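Local coordinates for alcohol dehydrogenase (Thermus sp., PDB 4CPD), which probably interconverts alcohols and their aldehydes or ketones as a zinc-dependent, medium-chain dehydrogenase that binds NAD, at residues A[300-303]-A[304-308]. Sequence-based numbering, arbitrary orientation.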
loop_
_atom_site.group_PDB
_atom_site.type_symbol
_atom_site.label_atom_id
_atom_site.label_comp_id
_atom_site.label_asym_id
_atom_site.label_seq_id
_atom_site.Cartn_x
_atom_site.Cartn_y
_atom_site.Cartn_z
ATOM N N ASP A 300 11.367 4.078 19.614
ATOM C CA ASP A 300 12.696 4.582 19.999
ATOM C C ASP A 300 12.969 5.933 19.345
ATOM O O ASP A 300 13.470 6.847 20.006
ATOM C CB ASP A 300 13.792 3.561 19.690
ATOM C CG ASP A 300 13.647 2.282 20.533
ATOM O OD1 ASP A 300 13.659 2.385 21.771
ATOM O OD2 ASP A 300 13.454 1.169 19.979
ATOM N N ALA A 301 12.593 6.066 18.071
ATOM C CA ALA A 301 12.777 7.315 17.349
ATOM C C ALA A 301 11.868 8.376 17.891
ATOM O O ALA A 301 12.251 9.527 17.980
ATOM C CB ALA A 301 12.510 7.130 15.880
ATOM N N VAL A 302 10.650 7.996 18.248
ATOM C CA VAL A 302 9.687 8.977 18.755
ATOM C C VAL A 302 10.198 9.562 20.073
ATOM O O VAL A 302 10.264 10.758 20.246
ATOM C CB VAL A 302 8.293 8.347 18.908
ATOM C CG1 VAL A 302 7.362 9.256 19.690
ATOM C CG2 VAL A 302 7.717 8.066 17.530
ATOM N N LEU A 303 10.605 8.693 20.975
ATOM C CA LEU A 303 11.232 9.126 22.221
ATOM C C LEU A 303 12.430 10.097 22.001
ATOM O O LEU A 303 12.544 11.126 22.669
ATOM C CB LEU A 303 11.700 7.916 23.043
ATOM C CG LEU A 303 10.581 7.076 23.657
ATOM C CD1 LEU A 303 11.088 5.825 24.374
ATOM C CD2 LEU A 303 9.763 7.902 24.623
ATOM N N ALA A 304 13.329 9.776 21.089
ATOM C CA ALA A 304 14.444 10.665 20.836
ATOM C C ALA A 304 13.923 12.068 20.405
ATOM O O ALA A 304 14.486 13.087 20.773
ATOM C CB ALA A 304 15.391 10.054 19.789
ATOM N N LEU A 305 12.841 12.108 19.645
ATOM C CA LEU A 305 12.300 13.372 19.195
ATOM C C LEU A 305 11.650 14.134 20.367
ATOM O O LEU A 305 11.745 15.377 20.466
ATOM C CB LEU A 305 11.285 13.171 18.058
ATOM C CG LEU A 305 11.802 12.816 16.669
ATOM C CD1 LEU A 305 10.636 12.426 15.797
ATOM C CD2 LEU A 305 12.492 13.976 16.006
ATOM N N LEU A 306 10.976 13.389 21.238
ATOM C CA LEU A 306 10.307 13.991 22.376
ATOM C C LEU A 306 11.359 14.561 23.329
ATOM O O LEU A 306 11.297 15.713 23.744
ATOM C CB LEU A 306 9.469 12.948 23.083
ATOM C CG LEU A 306 8.223 12.493 22.334
ATOM C CD1 LEU A 306 7.579 11.332 23.076
ATOM C CD2 LEU A 306 7.219 13.622 22.220
ATOM N N ALA A 307 12.356 13.747 23.618
ATOM C CA ALA A 307 13.396 14.136 24.548
ATOM C C ALA A 307 14.103 15.393 24.079
ATOM O O ALA A 307 14.559 16.178 24.892
ATOM C CB ALA A 307 14.397 13.000 24.785
ATOM N N SER A 308 14.161 15.612 22.779
ATOM C CA SER A 308 14.927 16.719 22.269
ATOM C C SER A 308 14.055 17.914 22.008
ATOM O O SER A 308 14.507 18.882 21.425
ATOM C CB SER A 308 15.611 16.302 20.978
ATOM O OG SER A 308 14.664 16.131 19.937
#
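Val302 and Leu306, one turn apart on helix 295-307, lie side by side and point the same way, a clear instance of how an amphipathic helix builds its buried stripe. The CG1 branch of Val302, anti to its own nitrogen (chi1 168°), runs toward the next turn and meets CD1 of Leu306 at 4.0 Å. CD2 of Leu303 approaches the same CD1 more loosely, at 4.4 Å. Beneath them the backbone bonds run in the usual i to i+4 pattern: Leu306 N donates to Val302 O at 2.9 Å, and Ala307 N to Leu303 O at 2.8 Å. On the solvent side, Ala304 N and Leu305 N donate to Asp300 O and Ala301 O, each at 3.1 Å. There exposed Ala301 and Ala304 offer only single methyl groups, and exposed Asp300 turns its carboxylate to Arg136 in a salt bridge. Leu306, by contrast, also packs on Leu154. An alanine in place of Leu306 would probably leave Val302 CG1 without its neighbour and open a gap beside Leu154. The buried stripe faces helix 153-163, where Val302 touches Leu154, Ser155 and Tyr158, while Leu306 also touches Leu142 and Pro313 of two loops.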